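Local coordinates for protein ubiquitin-conjugating enzyme E2-21 kDa (Pichia angusta, PDB 5NL8) that probably carries ubiquitin as a thioester and attaches it to other proteins, serving peroxisome biogenesis, at residues 65-70 with 137-142; 8-13 with 44-49; 157-162 with 173-178. All coordinates share one frame; numbering follows the deposited sequence.

Contact 1. Residues 65-70 with 137-142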
loop_
_atom_site.group_PDB
_atom_site.type_symbol
_atom_site.label_atom_id
_atom_site.label_comp_id
_atom_site.label_asym_id
_atom_site.label_seq_id
_atom_site.Cartn_x
_atom_site.Cartn_y
_atom_site.Cartn_z
ATOM N N LEU A 65 -0.596 1.505 4.724
ATOM C CA LEU A 65 0.742 0.962 4.561
ATOM C C LEU A 65 1.640 1.420 5.695
ATOM O O LEU A 65 1.478 2.524 6.224
ATOM C CB LEU A 65 1.353 1.402 3.229
ATOM C CG LEU A 65 0.680 1.039 1.910
ATOM C CD1 LEU A 65 1.389 1.758 0.782
ATOM C CD2 LEU A 65 0.712 -0.458 1.682
ATOM N N GLU A 66 2.593 0.566 6.050
ATOM C CA GLU A 66 3.650 0.928 6.979
ATOM C C GLU A 66 5.003 0.803 6.281
ATOM O O GLU A 66 5.274 -0.180 5.577
ATOM C CB GLU A 66 3.598 0.055 8.231
ATOM C CG GLU A 66 4.719 0.329 9.215
ATOM C CD GLU A 66 4.584 -0.476 10.489
ATOM O OE1 GLU A 66 3.438 -0.705 10.931
ATOM O OE2 GLU A 66 5.623 -0.886 11.046
ATOM N N ILE A 67 5.841 1.818 6.477
ATOM C CA ILE A 67 7.110 1.934 5.776
ATOM C C ILE A 67 8.271 2.108 6.747
ATOM O O ILE A 67 8.292 3.038 7.544
ATOM C CB ILE A 67 7.102 3.123 4.803
ATOM C CG1 ILE A 67 5.927 3.010 3.831
ATOM C CG2 ILE A 67 8.414 3.201 4.041
ATOM C CD1 ILE A 67 5.317 4.348 3.469
ATOM N N ASP A 68 9.238 1.203 6.670
ATOM C CA ASP A 68 10.437 1.277 7.491
ATOM C C ASP A 68 11.624 1.708 6.638
ATOM O O ASP A 68 11.890 1.123 5.585
ATOM C CB ASP A 68 10.712 -0.067 8.164
ATOM C CG ASP A 68 9.596 -0.485 9.112
ATOM O OD1 ASP A 68 8.436 -0.083 8.885
ATOM O OD2 ASP A 68 9.881 -1.211 10.086
ATOM N N ILE A 69 12.321 2.742 7.101
ATOM C CA ILE A 69 13.435 3.334 6.368
ATOM C C ILE A 69 14.775 2.825 6.888
ATOM O O ILE A 69 15.031 2.873 8.088
ATOM C CB ILE A 69 13.411 4.874 6.473
ATOM C CG1 ILE A 69 12.087 5.428 5.943
ATOM C CG2 ILE A 69 14.591 5.483 5.739
ATOM C CD1 ILE A 69 11.816 5.098 4.491
ATOM N N PRO A 70 15.635 2.329 5.983
ATOM C CA PRO A 70 16.975 1.875 6.372
ATOM C C PRO A 70 17.892 3.039 6.729
ATOM O O PRO A 70 17.637 4.169 6.317
ATOM C CB PRO A 70 17.475 1.146 5.122
ATOM C CG PRO A 70 16.746 1.801 3.999
ATOM C CD PRO A 70 15.381 2.128 4.545
ATOM N N SER A 137 7.815 7.893 -5.248
ATOM C CA SER A 137 7.976 6.929 -6.328
ATOM C C SER A 137 7.759 5.505 -5.819
ATOM O O SER A 137 7.260 4.652 -6.547
ATOM C CB SER A 137 9.356 7.067 -6.980
ATOM O OG SER A 137 10.391 7.096 -6.016
ATOM N N ALA A 138 8.119 5.253 -4.564
ATOM C CA ALA A 138 7.891 3.941 -3.967
ATOM C C ALA A 138 6.394 3.673 -3.796
ATOM O O ALA A 138 5.892 2.594 -4.156
ATOM C CB ALA A 138 8.612 3.830 -2.634
ATOM N N LEU A 139 5.681 4.661 -3.256
ATOM C CA LEU A 139 4.228 4.539 -3.113
ATOM C C LEU A 139 3.563 4.274 -4.469
ATOM O O LEU A 139 2.765 3.329 -4.625
ATOM C CB LEU A 139 3.646 5.798 -2.462
ATOM C CG LEU A 139 4.072 6.048 -1.010
ATOM C CD1 LEU A 139 3.502 7.352 -0.467
ATOM C CD2 LEU A 139 3.664 4.876 -0.127
ATOM N N VAL A 140 3.917 5.100 -5.451
ATOM C CA VAL A 140 3.419 4.945 -6.813
ATOM C C VAL A 140 3.714 3.541 -7.343
ATOM O O VAL A 140 2.861 2.916 -7.972
ATOM C CB VAL A 140 4.033 6.004 -7.754
ATOM C CG1 VAL A 140 3.725 5.684 -9.207
ATOM C CG2 VAL A 140 3.526 7.393 -7.389
ATOM N N ALA A 141 4.913 3.041 -7.055
ATOM C CA ALA A 141 5.316 1.698 -7.457
ATOM C C ALA A 141 4.399 0.628 -6.871
ATOM O O ALA A 141 4.084 -0.361 -7.534
ATOM C CB ALA A 141 6.752 1.434 -7.045
ATOM N N ILE A 142 3.974 0.815 -5.626
ATOM C CA ILE A 142 3.075 -0.164 -5.007
ATOM C C ILE A 142 1.664 -0.106 -5.602
ATOM O O ILE A 142 1.025 -1.151 -5.840
ATOM C CB ILE A 142 3.011 0.031 -3.488
ATOM C CG1 ILE A 142 4.250 -0.583 -2.847
ATOM C CG2 ILE A 142 1.768 -0.615 -2.898
ATOM C CD1 ILE A 142 4.833 0.273 -1.782
#
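Leu139 CD2 lies 4.0 Å from Leu65 CD1 and as far from Ile67 CD1, so the helix residue touches two side chains on the same face of the strand with one methyl. The two leucine side chains run side by side, pointing opposite ways, whereas Ile67 meets Leu139 at about a right angle. A looser touch, 4.4 Å between Leu65 CD1 and Ile142 CG2, adds the next turn of the helix. Leu139 reaches the strand because its CG stands anti to the carbonyl carbon (chi1 -66°), which carries the branch beyond a CB that does not itself aim at the sheet. All four side chains are buried, and no hydrogen bond crosses; the axes of strand 65-68 and helix 137-142 come no closer than 11.7 Å.

Further out, Ile142 also rests on Ile80 and Ile50, and its side chain lies about 10 Å from that of Cys121, the predicted thioester cysteine. This is the helix-on-sheet core of the UBC fold: helix 135-147 covers one face of the antiparallel sheet at strand 62-68, flanked by strands 45-51 and 79-82, while Leu139 additionally touches Ile33 of strand 33-38.

Contact 2. Residues 8-13 with 44-49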
loop_
_atom_site.group_PDB
_atom_site.type_symbol
_atom_site.label_atom_id
_atom_site.label_comp_id
_atom_site.label_asym_id
_atom_site.label_seq_id
_atom_site.Cartn_x
_atom_site.Cartn_y
_atom_site.Cartn_z
ATOM N N LYS A 8 17.242 15.193 6.580
ATOM C CA LYS A 8 16.942 16.370 5.777
ATOM C C LYS A 8 16.283 15.961 4.466
ATOM O O LYS A 8 15.295 16.561 4.036
ATOM C CB LYS A 8 18.216 17.174 5.513
ATOM C CG LYS A 8 17.990 18.666 5.373
ATOM C CD LYS A 8 19.293 19.389 5.084
ATOM C CE LYS A 8 19.172 20.290 3.864
ATOM N NZ LYS A 8 18.761 19.540 2.645
ATOM N N ARG A 9 16.835 14.927 3.843
ATOM C CA ARG A 9 16.286 14.377 2.606
ATOM C C ARG A 9 14.867 13.855 2.811
ATOM O O ARG A 9 13.953 14.189 2.053
ATOM C CB ARG A 9 17.180 13.254 2.076
ATOM C CG ARG A 9 16.840 12.806 0.668
ATOM C CD ARG A 9 17.798 11.728 0.187
ATOM N NE ARG A 9 17.728 11.538 -1.259
ATOM C CZ ARG A 9 16.928 10.664 -1.863
ATOM N NH1 ARG A 9 16.122 9.894 -1.145
ATOM N NH2 ARG A 9 16.932 10.560 -3.185
ATOM N N LEU A 10 14.695 13.038 3.849
ATOM C CA LEU A 10 13.392 12.466 4.177
ATOM C C LEU A 10 12.352 13.552 4.422
ATOM O O LEU A 10 11.213 13.462 3.945
ATOM C CB LEU A 10 13.503 11.556 5.403
ATOM C CG LEU A 10 14.129 10.184 5.148
ATOM C CD1 LEU A 10 14.663 9.586 6.438
ATOM C CD2 LEU A 10 13.118 9.250 4.500
ATOM N N LEU A 11 12.753 14.583 5.160
ATOM C CA LEU A 11 11.867 15.704 5.427
ATOM C C LEU A 11 11.482 16.404 4.129
ATOM O O LEU A 11 10.306 16.687 3.899
ATOM C CB LEU A 11 12.517 16.695 6.392
ATOM C CG LEU A 11 11.709 17.970 6.651
ATOM C CD1 LEU A 11 10.383 17.647 7.322
ATOM C CD2 LEU A 11 12.509 18.956 7.489
ATOM N N LYS A 12 12.470 16.665 3.279
ATOM C CA LYS A 12 12.214 17.350 2.015
ATOM C C LYS A 12 11.216 16.570 1.164
ATOM O O LYS A 12 10.278 17.144 0.611
ATOM C CB LYS A 12 13.514 17.561 1.239
ATOM C CG LYS A 12 13.385 18.536 0.080
ATOM C CD LYS A 12 14.746 18.983 -0.424
ATOM C CE LYS A 12 15.588 19.554 0.704
ATOM N NZ LYS A 12 15.339 21.007 0.893
ATOM N N GLU A 13 11.410 15.260 1.077
ATOM C CA GLU A 13 10.500 14.413 0.308
ATOM C C GLU A 13 9.084 14.434 0.888
ATOM O O GLU A 13 8.093 14.527 0.145
ATOM C CB GLU A 13 11.021 12.978 0.260
ATOM C CG GLU A 13 12.362 12.824 -0.432
ATOM C CD GLU A 13 12.862 11.392 -0.410
ATOM O OE1 GLU A 13 12.050 10.480 -0.145
ATOM O OE2 GLU A 13 14.067 11.176 -0.655
ATOM N N PHE A 44 11.914 7.828 10.261
ATOM C CA PHE A 44 12.364 6.532 9.765
ATOM C C PHE A 44 11.272 5.466 9.791
ATOM O O PHE A 44 11.508 4.320 9.412
ATOM C CB PHE A 44 13.574 6.057 10.568
ATOM C CG PHE A 44 14.828 6.818 10.259
ATOM C CD1 PHE A 44 15.135 7.980 10.943
ATOM C CD2 PHE A 44 15.690 6.382 9.267
ATOM C CE1 PHE A 44 16.286 8.687 10.653
ATOM C CE2 PHE A 44 16.843 7.082 8.972
ATOM C CZ PHE A 44 17.142 8.236 9.665
ATOM N N ARG A 45 10.082 5.846 10.241
ATOM C CA ARG A 45 8.917 4.977 10.137
ATOM C C ARG A 45 7.694 5.795 9.735
ATOM O O ARG A 45 7.385 6.814 10.354
ATOM C CB ARG A 45 8.674 4.228 11.451
ATOM C CG ARG A 45 9.683 3.111 11.707
ATOM C CD ARG A 45 9.456 2.422 13.037
ATOM N NE ARG A 45 8.344 1.477 12.993
ATOM C CZ ARG A 45 7.756 0.963 14.070
ATOM N NH1 ARG A 45 8.167 1.308 15.283
ATOM N NH2 ARG A 45 6.751 0.108 13.934
ATOM N N TRP A 46 7.011 5.331 8.691
ATOM C CA TRP A 46 5.928 6.069 8.048
ATOM C C TRP A 46 4.625 5.291 7.931
ATOM O O TRP A 46 4.620 4.074 7.775
ATOM C CB TRP A 46 6.357 6.502 6.645
ATOM C CG TRP A 46 7.537 7.389 6.654
ATOM C CD1 TRP A 46 8.847 7.012 6.695
ATOM C CD2 TRP A 46 7.529 8.817 6.646
ATOM N NE1 TRP A 46 9.657 8.120 6.709
ATOM C CE2 TRP A 46 8.870 9.243 6.675
ATOM C CE3 TRP A 46 6.513 9.779 6.610
ATOM C CZ2 TRP A 46 9.227 10.589 6.673
ATOM C CZ3 TRP A 46 6.870 11.114 6.611
ATOM C CH2 TRP A 46 8.214 11.507 6.642
ATOM N N SER A 47 3.522 6.027 7.984
ATOM C CA SER A 47 2.197 5.509 7.693
ATOM C C SER A 47 1.665 6.167 6.422
ATOM O O SER A 47 1.745 7.390 6.272
ATOM C CB SER A 47 1.249 5.768 8.863
ATOM O OG SER A 47 -0.081 5.430 8.522
ATOM N N ALA A 48 1.132 5.362 5.506
ATOM C CA ALA A 48 0.571 5.909 4.272
ATOM C C ALA A 48 -0.813 5.347 3.983
ATOM O O ALA A 48 -1.207 4.321 4.534
ATOM C CB ALA A 48 1.502 5.638 3.094
ATOM N N VAL A 49 -1.552 6.039 3.122
ATOM C CA VAL A 49 -2.848 5.560 2.657
ATOM C C VAL A 49 -2.910 5.666 1.139
ATOM O O VAL A 49 -2.669 6.746 0.586
ATOM C CB VAL A 49 -4.019 6.356 3.275
ATOM C CG1 VAL A 49 -5.344 5.915 2.664
ATOM C CG2 VAL A 49 -4.047 6.192 4.790
#
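Leu10 meets Phe44 and Trp46 where the N-terminal helix of the UBC fold, 6-21, packs against the start of strand 45-51 in the antiparallel sheet. From the helix backbone its CB points toward the strand. CG follows anti to the carbonyl carbon (chi1 -76°), and there the chain forks into two methyls with separate aromatic partners. CD2 takes the indole, coming obliquely to within 4.3 Å of Trp46 NE1. CD1 takes the phenyl ring, with Phe44 CE2 as its nearest atom there. One leucine thereby fills the junction between two aromatic residues that are next but one in sequence.

Phe44 reaches this place indirectly. Its CB bond leads away from the helix, yet the ring comes back within range of Leu10, whose side chain it crosses at about a right angle. The same ring also touches Thr6 and Glu7 in the first turn of the helix. Trp46 has further neighbours: its ring meets Tyr14 edge-to-face, Leu36 and Pro38 touch it from the outer strand, and its NE1 makes a weak hydrogen bond to Leu43 O.

Glu13, a turn on from Leu10, forms a salt bridge through OE2 with Arg9 NH1, internal to helix 6-21. Its OE1 links this helix to Leu135 N at the start of helix 135-147 and to Tyr73 OH. No hydrogen bond joins 8-13 to 44-49 directly; between them Leu10 CD1 makes a CH-pi contact over one face of the Phe44 ring, 4.3 Å from its centroid and 14° off the normal.

Contact 3. Residues 157-162 with 173-178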
loop_
_atom_site.group_PDB
_atom_site.type_symbol
_atom_site.label_atom_id
_atom_site.label_comp_id
_atom_site.label_asym_id
_atom_site.label_seq_id
_atom_site.Cartn_x
_atom_site.Cartn_y
_atom_site.Cartn_z
ATOM N N ILE A 157 0.087 -18.111 -2.749
ATOM C CA ILE A 157 0.067 -19.138 -3.788
ATOM C C ILE A 157 -1.241 -19.171 -4.580
ATOM O O ILE A 157 -1.223 -19.233 -5.808
ATOM C CB ILE A 157 0.320 -20.536 -3.189
ATOM C CG1 ILE A 157 1.678 -20.575 -2.491
ATOM C CG2 ILE A 157 0.257 -21.603 -4.269
ATOM C CD1 ILE A 157 2.831 -20.190 -3.392
ATOM N N ASP A 158 -2.368 -19.124 -3.874
ATOM C CA ASP A 158 -3.685 -19.225 -4.504
ATOM C C ASP A 158 -3.948 -18.110 -5.521
ATOM O O ASP A 158 -4.402 -18.373 -6.638
ATOM C CB ASP A 158 -4.783 -19.217 -3.437
ATOM C CG ASP A 158 -4.795 -20.485 -2.598
ATOM O OD1 ASP A 158 -4.551 -21.579 -3.153
ATOM O OD2 ASP A 158 -5.050 -20.387 -1.379
ATOM N N MET A 159 -3.672 -16.869 -5.130
ATOM C CA MET A 159 -3.878 -15.736 -6.028
ATOM C C MET A 159 -2.943 -15.819 -7.232
ATOM O O MET A 159 -3.372 -15.636 -8.377
ATOM C CB MET A 159 -3.679 -14.415 -5.285
ATOM C CG MET A 159 -4.663 -14.188 -4.145
ATOM S SD MET A 159 -6.372 -14.013 -4.695
ATOM C CE MET A 159 -6.318 -12.408 -5.487
ATOM N N ALA A 160 -1.670 -16.115 -6.972
ATOM C CA ALA A 160 -0.682 -16.242 -8.040
ATOM C C ALA A 160 -1.078 -17.318 -9.050
ATOM O O ALA A 160 -0.905 -17.138 -10.255
ATOM C CB ALA A 160 0.691 -16.543 -7.461
ATOM N N ASN A 161 -1.617 -18.432 -8.564
ATOM C CA ASN A 161 -2.053 -19.505 -9.453
ATOM C C ASN A 161 -3.329 -19.153 -10.206
ATOM O O ASN A 161 -3.492 -19.528 -11.369
ATOM C CB ASN A 161 -2.257 -20.803 -8.672
ATOM C CG ASN A 161 -0.948 -21.428 -8.237
ATOM O OD1 ASN A 161 0.117 -21.092 -8.756
ATOM N ND2 ASN A 161 -1.020 -22.345 -7.279
ATOM N N LEU A 162 -4.236 -18.445 -9.540
ATOM C CA LEU A 162 -5.439 -17.955 -10.201
ATOM C C LEU A 162 -5.034 -17.099 -11.388
ATOM O O LEU A 162 -5.596 -17.218 -12.477
ATOM C CB LEU A 162 -6.313 -17.149 -9.237
ATOM C CG LEU A 162 -7.316 -17.936 -8.390
ATOM C CD1 LEU A 162 -7.997 -17.012 -7.405
ATOM C CD2 LEU A 162 -8.342 -18.639 -9.268
ATOM N N ASP A 173 -13.551 -11.604 -8.002
ATOM C CA ASP A 173 -14.575 -11.935 -7.012
ATOM C C ASP A 173 -14.001 -12.047 -5.604
ATOM O O ASP A 173 -14.629 -11.620 -4.635
ATOM C CB ASP A 173 -15.276 -13.241 -7.385
ATOM C CG ASP A 173 -16.247 -13.075 -8.534
ATOM O OD1 ASP A 173 -16.930 -14.062 -8.881
ATOM O OD2 ASP A 173 -16.332 -11.957 -9.086
ATOM N N LEU A 174 -12.810 -12.624 -5.498
ATOM C CA LEU A 174 -12.145 -12.766 -4.208
ATOM C C LEU A 174 -11.789 -11.389 -3.635
ATOM O O LEU A 174 -12.128 -11.072 -2.480
ATOM C CB LEU A 174 -10.894 -13.636 -4.349
ATOM C CG LEU A 174 -10.566 -14.615 -3.221
ATOM C CD1 LEU A 174 -11.801 -15.387 -2.782
ATOM C CD2 LEU A 174 -9.474 -15.567 -3.665
ATOM N N VAL A 175 -11.124 -10.567 -4.450
ATOM C CA VAL A 175 -10.755 -9.220 -4.005
ATOM C C VAL A 175 -11.995 -8.434 -3.570
ATOM O O VAL A 175 -12.013 -7.826 -2.495
ATOM C CB VAL A 175 -10.005 -8.438 -5.104
ATOM C CG1 VAL A 175 -9.631 -7.056 -4.609
ATOM C CG2 VAL A 175 -8.753 -9.195 -5.535
ATOM N N HIS A 176 -13.034 -8.473 -4.401
ATOM C CA HIS A 176 -14.311 -7.835 -4.083
ATOM C C HIS A 176 -14.874 -8.335 -2.752
ATOM O O HIS A 176 -15.397 -7.549 -1.957
ATOM C CB HIS A 176 -15.333 -8.073 -5.204
ATOM C CG HIS A 176 -15.085 -7.260 -6.435
ATOM N ND1 HIS A 176 -15.743 -7.494 -7.629
ATOM C CD2 HIS A 176 -14.258 -6.214 -6.667
ATOM C CE1 HIS A 176 -15.328 -6.629 -8.534
ATOM N NE2 HIS A 176 -14.425 -5.840 -7.978
ATOM N N TYR A 177 -14.765 -9.640 -2.512
ATOM C CA TYR A 177 -15.238 -10.225 -1.259
ATOM C C TYR A 177 -14.529 -9.622 -0.052
ATOM O O TYR A 177 -15.175 -9.192 0.914
ATOM C CB TYR A 177 -15.047 -11.741 -1.261
ATOM C CG TYR A 177 -15.360 -12.403 0.068
ATOM C CD1 TYR A 177 -16.674 -12.567 0.495
ATOM C CD2 TYR A 177 -14.342 -12.869 0.892
ATOM C CE1 TYR A 177 -16.965 -13.174 1.707
ATOM C CE2 TYR A 177 -14.624 -13.479 2.108
ATOM C CZ TYR A 177 -15.938 -13.628 2.508
ATOM O OH TYR A 177 -16.224 -14.231 3.711
ATOM N N TYR A 178 -13.201 -9.585 -0.097
ATOM C CA TYR A 178 -12.478 -9.051 1.055
ATOM C C TYR A 178 -12.717 -7.547 1.226
ATOM O O TYR A 178 -12.817 -7.064 2.353
ATOM C CB TYR A 178 -10.986 -9.373 0.951
ATOM C CG TYR A 178 -10.699 -10.807 1.339
ATOM C CD1 TYR A 178 -10.528 -11.166 2.671
ATOM C CD2 TYR A 178 -10.639 -11.810 0.376
ATOM C CE1 TYR A 178 -10.289 -12.482 3.032
ATOM C CE2 TYR A 178 -10.399 -13.126 0.728
ATOM C CZ TYR A 178 -10.226 -13.455 2.057
ATOM O OH TYR A 178 -9.987 -14.762 2.402
#
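Met159 bends at every side-chain torsion on its way to Leu174 and Val175. Its CG lies beside the backbone N, anti to the carbonyl carbon, and two further turns in the same sense, chi2 -65° and chi3 -71°, fold the thioether so that sulfur and terminal methyl are presented to the opposing helix. The CB bond alone does not aim there; it is the end of the chain that closes the distance.

The two outer atoms then divide the work. SD lies 3.6 Å from Leu174 CD2, the closest approach between the segments, in a sulfur-to-methyl contact. The Met159 CE methyl goes on to the next residue and sits 4.0 Å from Val175 CG2, the two side chains crossing at about a right angle. Val175 CG2, the branch that touches, stands anti to the carbonyl carbon, beside the backbone N. Leu174 CD2 has a second neighbour in Leu162 CD1, at 4.3 Å, so residues one turn apart on helix 157-164 both reach the same methyl. Met159 and Val175 are buried, whereas Leu174 and Leu162 remain partly exposed: the contact runs from the protein interior out toward solvent.

No polar bond joins the segments. Near the beginning of 157-162, Met159 N donates a hydrogen bond to Asn156 OD1, just before the helix. Farther round, Met159 touches Pro111 and Val175 touches Phe58, both in loops.

The axes of segments 157-162 and 173-178 run at 141° to each other, roughly antiparallel, and 12.5 Å apart. Helices 157-164 and 168-181 follow each other in the chain with only a short connection, forming a helical hairpin in the C-terminal part of the UBC fold, with Met159 also touching Tyr171 and Leu162 touching Ala170 of helix 168-181.

How the contacts relate
Contacts 1 and 2 share the four-stranded sheet, whose adjacent strands 62-68 and 45-51 each receive a different helix. They also meet directly: backbone pairs Ile67-Trp46 and Leu65-Ala48 probably hydrogen bond, and Leu139 packs on Ala48. Contact 1 is the central one, about 8 Å from the chain centre and purely aliphatic. Contact 2, also buried though Phe44 is partly exposed, lies about 15 Å from that centre and brings in aromatic rings. Contact 3 stands apart, its centre about 23 Å from that of contact 1. It joins two helices without the sheet, is only partly buried, and relies on a thioether among aliphatic branches.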